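Side-chain contacts in NAD-dependent dehydrogenase (Rhizobium meliloti, PDB 4Z0P), which reduces glyoxylate and hydroxypyruvate with NADPH as the hydride donor, working as an enzyme related to the D-2-hydroxyacid dehydrogenases: residues T101-S104 with E105-M109; C111-L115 with R116-A120; L151-D154 with A155-L159. All coordinates share one frame; numbering follows the deposited sequence.

Contact 1. Residues T101-S104 with E105-M109; sequences TRMS and EWVMM. With NDP (NADPH dihydro-nicotinamide-adenine-dinucleotide phosphate), chain H.
Glu105 OE2 is held by a water at 2.7 Å, which donates to it and also lies 2.6 Å from Thr101 OG1, and by Ala138 N of the second subunit. The water thereby joins two side chains one helical turn apart. Beside the backbone N (chi1 -67°), CG of Glu105 rests 3.3 Å from Thr101 O, and the extended chain beyond it carries the carboxylate on to the water and the second subunit. There OE1 forms a salt bridge with Arg116 of the second subunit, while Arg102 points its guanidinium elsewhere, with NH1 bonded to Gln135 O of that same subunit. This is the middle of helix 97-115, and its backbone bonds run in the regular i to i+4 pattern: Val107 N reaches Met103 O at 2.9 Å and Met108 N reaches Ser104 O at the same distance. On the face turned to the cofactor, Met103 leaves the backbone with CG anti to its N (chi1 -180°) and then bends at chi2 and chi3. The fold of the chain lays SD obliquely across Val107 CG2 at 4.1 Å and sets CE over a face of the nicotinamide ring, 3.5 Å from NDP C3N. The methyl thus lies on the nicotinamide while the sulfur stays against Val107. Trp106, three residues after Met103, hydrogen-bonds through NE1 to Thr281 OG1, and its indole packs against Ala233 and Asp259, two residues of the NADPH site. On another side of the helix, Met108 CB sits 3.2 Å from Ser104 O.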
loop_
_atom_site.group_PDB
_atom_site.type_symbol
_atom_site.label_atom_id
_atom_site.label_comp_id
_atom_site.label_asym_id
_atom_site.label_seq_id
_atom_site.Cartn_x
_atom_site.Cartn_y
_atom_site.Cartn_z
ATOM N N THR A 101 -12.273 6.521 1.272
ATOM C CA THR A 101 -10.823 6.671 1.118
ATOM C C THR A 101 -10.071 5.759 2.093
ATOM O O THR A 101 -9.027 5.193 1.752
ATOM C CB THR A 101 -10.387 8.148 1.172
ATOM O OG1 THR A 101 -9.150 8.293 0.481
ATOM C CG2 THR A 101 -10.268 8.699 2.586
ATOM N N ARG A 102 -10.642 5.575 3.273
ATOM C CA ARG A 102 -10.063 4.697 4.300
ATOM C C ARG A 102 -10.095 3.230 3.876
ATOM O O ARG A 102 -9.096 2.496 4.041
ATOM C CB ARG A 102 -10.760 4.922 5.629
ATOM C CG ARG A 102 -10.427 6.226 6.322
ATOM C CD ARG A 102 -11.416 6.531 7.434
ATOM N NE ARG A 102 -11.054 7.746 8.178
ATOM C CZ ARG A 102 -10.253 7.780 9.250
ATOM N NH1 ARG A 102 -9.776 6.664 9.773
ATOM N NH2 ARG A 102 -9.977 8.949 9.833
ATOM N N MET A 103 -11.227 2.786 3.322
ATOM C CA MET A 103 -11.304 1.408 2.835
ATOM C C MET A 103 -10.258 1.166 1.748
ATOM O O MET A 103 -9.566 0.137 1.761
ATOM C CB MET A 103 -12.691 1.059 2.322
ATOM C CG MET A 103 -12.813 -0.366 1.818
ATOM S SD MET A 103 -12.414 -1.619 3.055
ATOM C CE MET A 103 -13.968 -1.730 3.947
ATOM N N SER A 104 -10.134 2.108 0.813
ATOM C CA SER A 104 -9.190 1.937 -0.262
ATOM C C SER A 104 -7.760 1.867 0.221
ATOM O O SER A 104 -6.965 1.116 -0.337
ATOM C CB SER A 104 -9.377 3.006 -1.317
ATOM O OG SER A 104 -10.627 2.770 -1.985
ATOM N N GLU A 105 -7.437 2.605 1.279
ATOM C CA GLU A 105 -6.132 2.457 1.929
ATOM C C GLU A 105 -5.899 1.028 2.386
ATOM O O GLU A 105 -4.844 0.452 2.158
ATOM C CB GLU A 105 -6.007 3.335 3.163
ATOM C CG GLU A 105 -5.998 4.835 2.922
ATOM C CD GLU A 105 -6.202 5.636 4.206
ATOM O OE1 GLU A 105 -6.248 5.021 5.294
ATOM O OE2 GLU A 105 -6.383 6.870 4.113
ATOM N N TRP A 106 -6.881 0.468 3.077
ATOM C CA TRP A 106 -6.713 -0.866 3.640
ATOM C C TRP A 106 -6.597 -1.917 2.521
ATOM O O TRP A 106 -5.745 -2.807 2.587
ATOM C CB TRP A 106 -7.874 -1.194 4.598
ATOM C CG TRP A 106 -7.738 -2.538 5.296
ATOM C CD1 TRP A 106 -7.211 -2.772 6.529
ATOM C CD2 TRP A 106 -8.160 -3.819 4.791
ATOM N NE1 TRP A 106 -7.286 -4.123 6.832
ATOM C CE2 TRP A 106 -7.851 -4.785 5.777
ATOM C CE3 TRP A 106 -8.783 -4.237 3.620
ATOM C CZ2 TRP A 106 -8.143 -6.159 5.606
ATOM C CZ3 TRP A 106 -9.085 -5.586 3.447
ATOM C CH2 TRP A 106 -8.761 -6.532 4.452
ATOM N N VAL A 107 -7.437 -1.808 1.498
ATOM C CA VAL A 107 -7.406 -2.754 0.378
ATOM C C VAL A 107 -6.056 -2.667 -0.349
ATOM O O VAL A 107 -5.428 -3.677 -0.628
ATOM C CB VAL A 107 -8.586 -2.536 -0.599
ATOM C CG1 VAL A 107 -8.455 -3.414 -1.837
ATOM C CG2 VAL A 107 -9.910 -2.823 0.101
ATOM N N MET A 108 -5.619 -1.451 -0.632
ATOM C CA MET A 108 -4.319 -1.247 -1.280
ATOM C C MET A 108 -3.215 -1.842 -0.427
ATOM O O MET A 108 -2.317 -2.516 -0.956
ATOM C CB MET A 108 -4.066 0.249 -1.474
ATOM C CG MET A 108 -2.725 0.595 -2.142
ATOM S SD MET A 108 -2.592 -0.022 -3.844
ATOM C CE MET A 108 -3.846 1.012 -4.610
ATOM N N MET A 109 -3.263 -1.609 0.886
ATOM C CA MET A 109 -2.218 -2.163 1.761
ATOM C C MET A 109 -2.169 -3.683 1.666
ATOM O O MET A 109 -1.084 -4.264 1.568
ATOM C CB MET A 109 -2.408 -1.732 3.201
ATOM C CG MET A 109 -1.252 -2.153 4.077
ATOM S SD MET A 109 -1.358 -1.420 5.735
ATOM C CE MET A 109 -2.743 -2.282 6.311
HETATM P PA NDP H . -22.808 -0.716 -1.739
HETATM O O1A NDP H . -24.278 -0.961 -1.435
HETATM O O2A NDP H . -22.446 0.578 -2.387
HETATM O O5B NDP H . -22.347 -1.905 -2.677
HETATM C C5B NDP H . -22.708 -3.255 -2.480
HETATM C C4B NDP H . -22.292 -4.032 -3.699
HETATM O O4B NDP H . -22.510 -5.411 -3.410
HETATM C C3B NDP H . -23.107 -3.716 -4.952
HETATM O O3B NDP H . -22.226 -3.781 -6.067
HETATM C C2B NDP H . -24.115 -4.844 -4.999
HETATM O O2B NDP H . -24.585 -5.174 -6.291
HETATM C C1B NDP H . -23.265 -5.970 -4.471
HETATM N N9A NDP H . -24.122 -7.075 -4.009
HETATM C C8A NDP H . -24.977 -7.132 -2.968
HETATM N N7A NDP H . -25.585 -8.290 -2.847
HETATM C C5A NDP H . -25.088 -9.031 -3.881
HETATM C C6A NDP H . -25.340 -10.343 -4.330
HETATM N N6A NDP H . -26.204 -11.176 -3.704
HETATM N N1A NDP H . -24.666 -10.793 -5.425
HETATM C C2A NDP H . -23.809 -9.966 -6.042
HETATM N N3A NDP H . -23.500 -8.707 -5.715
HETATM C C4A NDP H . -24.173 -8.300 -4.607
HETATM O O3 NDP H . -22.065 -0.960 -0.325
HETATM P PN NDP H . -20.630 -0.291 0.030
HETATM O O1N NDP H . -19.672 -0.493 -1.095
HETATM O O2N NDP H . -20.821 1.078 0.579
HETATM O O5D NDP H . -20.277 -1.196 1.291
HETATM C C5D NDP H . -20.086 -2.585 1.112
HETATM C C4D NDP H . -19.987 -3.292 2.456
HETATM O O4D NDP H . -18.706 -3.064 3.048
HETATM C C3D NDP H . -20.946 -2.829 3.545
HETATM O O3D NDP H . -22.252 -3.411 3.357
HETATM C C2D NDP H . -20.307 -3.272 4.846
HETATM O O2D NDP H . -20.764 -4.587 5.211
HETATM C C1D NDP H . -18.815 -3.350 4.433
HETATM N N1N NDP H . -17.970 -2.415 5.180
HETATM C C2N NDP H . -16.963 -2.878 6.019
HETATM C C3N NDP H . -16.153 -2.025 6.708
HETATM C C7N NDP H . -14.963 -2.484 7.497
HETATM O O7N NDP H . -14.457 -1.681 8.306
HETATM N N7N NDP H . -14.498 -3.705 7.343
HETATM C C4N NDP H . -16.390 -0.564 6.611
HETATM C C5N NDP H . -17.498 -0.161 5.710
HETATM C C6N NDP H . -18.210 -1.041 5.032
HETATM P P2B NDP H . -25.632 -4.225 -7.064
HETATM O O1X NDP H . -24.810 -3.027 -7.462
HETATM O O2X NDP H . -26.028 -5.099 -8.241
HETATM O O3X NDP H . -26.731 -3.926 -6.114
HETATM O O HOH W 1 -6.897 8.187 1.846
#

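Contact 2. Residues C111-L115 with R116-A120. With OXD (oxalic acid), chain D.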
loop_
_atom_site.group_PDB
_atom_site.type_symbol
_atom_site.label_atom_id
_atom_site.label_comp_id
_atom_site.label_asym_id
_atom_site.label_seq_id
_atom_site.Cartn_x
_atom_site.Cartn_y
_atom_site.Cartn_z
ATOM N N CYS A 111 -3.242 -5.680 -0.785
ATOM C CA CYS A 111 -2.763 -6.130 -2.102
ATOM C C CYS A 111 -1.232 -5.949 -2.216
ATOM O O CYS A 111 -0.557 -6.791 -2.804
ATOM C CB CYS A 111 -3.494 -5.414 -3.238
ATOM S SG CYS A 111 -5.246 -5.930 -3.329
ATOM N N LEU A 112 -0.686 -4.856 -1.677
ATOM C CA LEU A 112 0.756 -4.660 -1.693
ATOM C C LEU A 112 1.504 -5.610 -0.772
ATOM O O LEU A 112 2.562 -6.161 -1.175
ATOM C CB LEU A 112 1.119 -3.208 -1.408
ATOM C CG LEU A 112 0.697 -2.206 -2.479
ATOM C CD1 LEU A 112 0.908 -0.774 -1.994
ATOM C CD2 LEU A 112 1.387 -2.442 -3.814
ATOM N N LEU A 113 0.969 -5.848 0.421
ATOM C CA LEU A 113 1.597 -6.795 1.365
ATOM C C LEU A 113 1.723 -8.172 0.731
ATOM O O LEU A 113 2.763 -8.825 0.847
ATOM C CB LEU A 113 0.788 -6.891 2.654
ATOM C CG LEU A 113 0.886 -5.743 3.675
ATOM C CD1 LEU A 113 -0.182 -5.961 4.738
ATOM C CD2 LEU A 113 2.260 -5.763 4.298
ATOM N N HIS A 114 0.666 -8.629 0.064
ATOM C CA HIS A 114 0.718 -9.930 -0.611
ATOM C C HIS A 114 1.598 -9.912 -1.868
ATOM O O HIS A 114 2.444 -10.792 -2.048
ATOM C CB HIS A 114 -0.690 -10.433 -0.887
ATOM C CG HIS A 114 -1.416 -10.804 0.363
ATOM N ND1 HIS A 114 -1.128 -11.930 1.108
ATOM C CD2 HIS A 114 -2.428 -10.186 1.003
ATOM C CE1 HIS A 114 -1.934 -11.986 2.151
ATOM N NE2 HIS A 114 -2.734 -10.940 2.110
ATOM N N LEU A 115 1.465 -8.884 -2.698
ATOM C CA LEU A 115 2.289 -8.768 -3.906
ATOM C C LEU A 115 3.762 -8.765 -3.571
ATOM O O LEU A 115 4.561 -9.462 -4.199
ATOM C CB LEU A 115 1.976 -7.490 -4.661
ATOM C CG LEU A 115 2.877 -7.138 -5.870
ATOM C CD1 LEU A 115 2.652 -8.148 -6.994
ATOM C CD2 LEU A 115 2.642 -5.700 -6.307
ATOM N N ARG A 116 4.113 -7.946 -2.593
ATOM C CA ARG A 116 5.514 -7.704 -2.260
ATOM C C ARG A 116 6.081 -8.685 -1.211
ATOM O O ARG A 116 7.161 -8.488 -0.686
ATOM C CB ARG A 116 5.701 -6.247 -1.846
ATOM C CG ARG A 116 5.352 -5.218 -2.926
ATOM C CD ARG A 116 6.112 -5.366 -4.249
ATOM N NE ARG A 116 7.516 -5.103 -3.993
ATOM C CZ ARG A 116 8.224 -4.077 -4.467
ATOM N NH1 ARG A 116 7.728 -3.235 -5.355
ATOM N NH2 ARG A 116 9.469 -3.928 -4.047
ATOM N N GLN A 117 5.376 -9.776 -0.978
ATOM C CA GLN A 117 5.899 -10.932 -0.228
ATOM C C GLN A 117 6.381 -10.495 1.148
ATOM O O GLN A 117 7.418 -10.926 1.657
ATOM C CB GLN A 117 7.021 -11.617 -1.014
ATOM C CG GLN A 117 6.576 -11.997 -2.404
ATOM C CD GLN A 117 7.652 -12.677 -3.199
ATOM O OE1 GLN A 117 7.831 -13.896 -3.111
ATOM N NE2 GLN A 117 8.376 -11.901 -3.987
ATOM N N HIS A 118 5.571 -9.651 1.775
ATOM C CA HIS A 118 5.960 -9.054 3.049
ATOM C C HIS A 118 6.221 -10.091 4.117
ATOM O O HIS A 118 7.225 -9.993 4.834
ATOM C CB HIS A 118 4.908 -8.059 3.516
ATOM C CG HIS A 118 5.237 -7.439 4.827
ATOM N ND1 HIS A 118 6.262 -6.528 4.971
ATOM C CD2 HIS A 118 4.694 -7.598 6.056
ATOM C CE1 HIS A 118 6.313 -6.132 6.230
ATOM N NE2 HIS A 118 5.372 -6.763 6.909
ATOM N N ARG A 119 5.354 -11.104 4.223
ATOM C CA ARG A 119 5.582 -12.134 5.246
ATOM C C ARG A 119 6.870 -12.945 5.019
ATOM O O ARG A 119 7.587 -13.234 5.979
ATOM C CB ARG A 119 4.352 -13.011 5.485
ATOM C CG ARG A 119 3.315 -12.308 6.388
ATOM C CD ARG A 119 3.661 -12.357 7.891
ATOM N NE ARG A 119 2.699 -11.668 8.773
ATOM C CZ ARG A 119 1.491 -12.149 9.096
ATOM N NH1 ARG A 119 1.081 -13.301 8.603
ATOM N NH2 ARG A 119 0.691 -11.478 9.912
ATOM N N ALA A 120 7.190 -13.247 3.771
ATOM C CA ALA A 120 8.467 -13.897 3.446
ATOM C C ALA A 120 9.668 -13.068 3.863
ATOM O O ALA A 120 10.599 -13.584 4.467
ATOM C CB ALA A 120 8.537 -14.250 1.974
HETATM C C1 OXD D . 5.002 -7.504 10.375
HETATM C C2 OXD D . 4.370 -8.652 9.749
HETATM O O3 OXD D . 5.256 -7.540 11.593
HETATM O O4 OXD D . 3.446 -8.456 8.938
HETATM O O5 OXD D . 5.268 -6.512 9.668
HETATM O O6 OXD D . 4.760 -9.798 10.034
HETATM O O HOH W 2 2.711 -11.247 2.735
#
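A Schellman motif ends helix 97-115 here: His118 N donates to Leu113 O at 3.1 Å, and Gln117 N to His114 O at 3.3 Å, the latter from above the carbonyl plane. Gln117, with its positive phi of 56°, makes the reversal, and helix 118-126 starts at once. Leu113 O also accepts from a water that in turn takes the N-H of Arg119, tying the two helices together. The turn lays Leu113 and His118 side by side, with CD2 of Leu113 over one face of the imidazole, 3.5 Å from His118 CG. With CG of His118 anti to the backbone N (chi1 179°), the imidazole reaches a bound oxalate and gives it a nearly straight bond, NE2 to O5 at 2.8 Å. Arg119 NE donates to O6 of the same oxalate at 3.1 Å and only weakly to O4. An alanine in place of His118 is likely to leave O5 without this donor and the Leu113 methyl without the ring it covers. His118 and Arg119 of the second subunit bind the same oxalate, making this an anion site shared across the dimer interface, built on a Schellman-type junction between two helices.

Contact 3. Residues L151-D154 with A155-L159. With NDP (NADPH dihydro-nicotinamide-adenine-dinucleotide phosphate), chain H.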
loop_
_atom_site.group_PDB
_atom_site.type_symbol
_atom_site.label_atom_id
_atom_site.label_comp_id
_atom_site.label_asym_id
_atom_site.label_seq_id
_atom_site.Cartn_x
_atom_site.Cartn_y
_atom_site.Cartn_z
ATOM N N LEU A 151 -17.607 1.260 -2.219
ATOM C CA LEU A 151 -16.257 0.874 -1.778
ATOM C C LEU A 151 -15.518 0.091 -2.852
ATOM O O LEU A 151 -14.352 0.384 -3.160
ATOM C CB LEU A 151 -16.338 0.109 -0.448
ATOM C CG LEU A 151 -16.966 0.889 0.704
ATOM C CD1 LEU A 151 -16.976 0.075 2.006
ATOM C CD2 LEU A 151 -16.334 2.256 0.921
ATOM N N GLY A 152 -16.192 -0.880 -3.457
ATOM C CA GLY A 152 -15.577 -1.676 -4.514
ATOM C C GLY A 152 -15.093 -0.858 -5.698
ATOM O O GLY A 152 -13.985 -1.075 -6.215
ATOM N N GLN A 153 -15.897 0.111 -6.116
ATOM C CA GLN A 153 -15.481 0.936 -7.267
ATOM C C GLN A 153 -14.247 1.792 -6.972
ATOM O O GLN A 153 -13.334 1.898 -7.799
ATOM C CB GLN A 153 -16.601 1.800 -7.790
ATOM C CG GLN A 153 -17.722 0.959 -8.364
ATOM C CD GLN A 153 -18.817 1.812 -8.942
ATOM O OE1 GLN A 153 -18.542 2.854 -9.517
ATOM N NE2 GLN A 153 -20.057 1.375 -8.797
ATOM N N ASP A 154 -14.218 2.421 -5.807
ATOM C CA ASP A 154 -13.093 3.262 -5.455
ATOM C C ASP A 154 -11.827 2.430 -5.329
ATOM O O ASP A 154 -10.771 2.841 -5.824
ATOM C CB ASP A 154 -13.350 4.049 -4.159
ATOM C CG ASP A 154 -12.331 5.142 -3.943
ATOM O OD1 ASP A 154 -12.390 6.094 -4.730
ATOM O OD2 ASP A 154 -11.486 5.078 -3.009
ATOM N N ALA A 155 -11.917 1.271 -4.664
ATOM C CA ALA A 155 -10.765 0.393 -4.523
ATOM C C ALA A 155 -10.286 -0.080 -5.900
ATOM O O ALA A 155 -9.075 -0.090 -6.162
ATOM C CB ALA A 155 -11.078 -0.787 -3.617
ATOM N N ALA A 156 -11.214 -0.460 -6.776
ATOM C CA ALA A 156 -10.827 -0.926 -8.130
ATOM C C ALA A 156 -10.031 0.147 -8.878
ATOM O O ALA A 156 -8.999 -0.147 -9.485
ATOM C CB ALA A 156 -12.061 -1.302 -8.938
ATOM N N ARG A 157 -10.528 1.389 -8.852
ATOM C CA ARG A 157 -9.873 2.471 -9.597
ATOM C C ARG A 157 -8.474 2.717 -9.046
ATOM O O ARG A 157 -7.505 2.886 -9.805
ATOM C CB ARG A 157 -10.688 3.756 -9.553
ATOM C CG ARG A 157 -12.007 3.732 -10.312
ATOM C CD ARG A 157 -12.713 5.099 -10.253
ATOM N NE ARG A 157 -13.041 5.561 -8.875
ATOM C CZ ARG A 157 -14.238 5.475 -8.269
ATOM N NH1 ARG A 157 -15.286 4.946 -8.882
ATOM N NH2 ARG A 157 -14.403 5.930 -7.019
ATOM N N LYS A 158 -8.363 2.739 -7.712
ATOM C CA LYS A 158 -7.064 2.978 -7.094
ATOM C C LYS A 158 -6.061 1.863 -7.330
ATOM O O LYS A 158 -4.895 2.129 -7.594
ATOM C CB LYS A 158 -7.227 3.326 -5.621
ATOM C CG LYS A 158 -7.753 4.748 -5.466
ATOM C CD LYS A 158 -8.268 5.071 -4.110
ATOM C CE LYS A 158 -8.608 6.532 -3.942
ATOM N NZ LYS A 158 -9.264 6.810 -2.662
ATOM N N LEU A 159 -6.509 0.615 -7.228
ATOM C CA LEU A 159 -5.634 -0.504 -7.530
ATOM C C LEU A 159 -5.140 -0.454 -8.968
ATOM O O LEU A 159 -3.949 -0.670 -9.224
ATOM C CB LEU A 159 -6.339 -1.819 -7.260
ATOM C CG LEU A 159 -6.573 -2.142 -5.814
ATOM C CD1 LEU A 159 -7.651 -3.222 -5.704
ATOM C CD2 LEU A 159 -5.294 -2.583 -5.107
HETATM P PA NDP H . -22.808 -0.716 -1.739
HETATM O O1A NDP H . -24.278 -0.961 -1.435
HETATM O O2A NDP H . -22.446 0.578 -2.387
HETATM O O5B NDP H . -22.347 -1.905 -2.677
HETATM C C5B NDP H . -22.708 -3.255 -2.480
HETATM C C4B NDP H . -22.292 -4.032 -3.699
HETATM O O4B NDP H . -22.510 -5.411 -3.410
HETATM C C3B NDP H . -23.107 -3.716 -4.952
HETATM O O3B NDP H . -22.226 -3.781 -6.067
HETATM C C2B NDP H . -24.115 -4.844 -4.999
HETATM O O2B NDP H . -24.585 -5.174 -6.291
HETATM C C1B NDP H . -23.265 -5.970 -4.471
HETATM N N9A NDP H . -24.122 -7.075 -4.009
HETATM C C8A NDP H . -24.977 -7.132 -2.968
HETATM N N7A NDP H . -25.585 -8.290 -2.847
HETATM C C5A NDP H . -25.088 -9.031 -3.881
HETATM C C6A NDP H . -25.340 -10.343 -4.330
HETATM N N6A NDP H . -26.204 -11.176 -3.704
HETATM N N1A NDP H . -24.666 -10.793 -5.425
HETATM C C2A NDP H . -23.809 -9.966 -6.042
HETATM N N3A NDP H . -23.500 -8.707 -5.715
HETATM C C4A NDP H . -24.173 -8.300 -4.607
HETATM O O3 NDP H . -22.065 -0.960 -0.325
HETATM P PN NDP H . -20.630 -0.291 0.030
HETATM O O1N NDP H . -19.672 -0.493 -1.095
HETATM O O2N NDP H . -20.821 1.078 0.579
HETATM O O5D NDP H . -20.277 -1.196 1.291
HETATM C C5D NDP H . -20.086 -2.585 1.112
HETATM C C4D NDP H . -19.987 -3.292 2.456
HETATM O O4D NDP H . -18.706 -3.064 3.048
HETATM C C3D NDP H . -20.946 -2.829 3.545
HETATM O O3D NDP H . -22.252 -3.411 3.357
HETATM C C2D NDP H . -20.307 -3.272 4.846
HETATM O O2D NDP H . -20.764 -4.587 5.211
HETATM C C1D NDP H . -18.815 -3.350 4.433
HETATM N N1N NDP H . -17.970 -2.415 5.180
HETATM C C2N NDP H . -16.963 -2.878 6.019
HETATM C C3N NDP H . -16.153 -2.025 6.708
HETATM C C7N NDP H . -14.963 -2.484 7.497
HETATM O O7N NDP H . -14.457 -1.681 8.306
HETATM N N7N NDP H . -14.498 -3.705 7.343
HETATM C C4N NDP H . -16.390 -0.564 6.611
HETATM C C5N NDP H . -17.498 -0.161 5.710
HETATM C C6N NDP H . -18.210 -1.041 5.032
HETATM P P2B NDP H . -25.632 -4.225 -7.064
HETATM O O1X NDP H . -24.810 -3.027 -7.462
HETATM O O2X NDP H . -26.028 -5.099 -8.241
HETATM O O3X NDP H . -26.731 -3.926 -6.114
HETATM O O HOH W 3 -16.028 4.209 -11.190
HETATM O O HOH W 4 -11.630 8.571 -3.974
HETATM O O HOH W 5 -10.940 6.818 -7.209
#
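Asp154 makes salt bridges with Arg157 and Lys158, one oxygen to each, in a three-residue network. Its CG lies anti to the backbone N (chi1 -167°), which turns the carboxylate toward the next helical turn. OD1 uses its anti lone pair for Arg157 NH2 at 3.1 Å and lies tilted from the guanidinium plane; OD2 uses its syn lone pair for Lys158 NZ at 2.8 Å. Lys158 comes in as an extended chain, its CE 3.4 Å from OD2. Arg157 instead bends at chi3 (-60°) and folds back, so that Gln153 O sits over the centre of one guanidinium face, 3.6 Å above the plane; the carboxylate plane is turned 69° from it. One water bridges OD1 to Arg157 NE and another joins OD1 to Lys158 NZ. Gln153 crosses Arg157, its CB 3.6 Å from NH1, with amide and guanidinium planes nearly perpendicular; NE2 is bonded to Met148 O. At the other end Leu151 N donates to NDP O1N at 2.9 Å; Gly152 is consistent with the last glycine of a Rossmann-type GxGxxG motif. OD2 is also hydrogen-bonded to Ser104 OG. The two cations probably favour the ionised carboxylate, and the cluster is likely to keep a net positive charge.

How the contacts relate
Going along the chain, contact 1 (101-109) and contact 2 (111-120) follow each other on helix 97-115, the second covering its end and the start of helix 118-126. Contact 3 (151-159) comes later, on helix 150-161 of the beta-alpha-beta unit between strands 142-146 and 165-169. All three are local and in series, so none closes a long loop and none crosses or encloses another. Contacts 1 and 3 are neighbours in space, their centres about 9 Å apart: Met108 CE reaches Lys158 O at 3.4 Å, and both contacts touch the same NADPH. Contact 2 meets contact 3 through Cys111 and Leu159, while contacts 1 and 2 both face the second subunit.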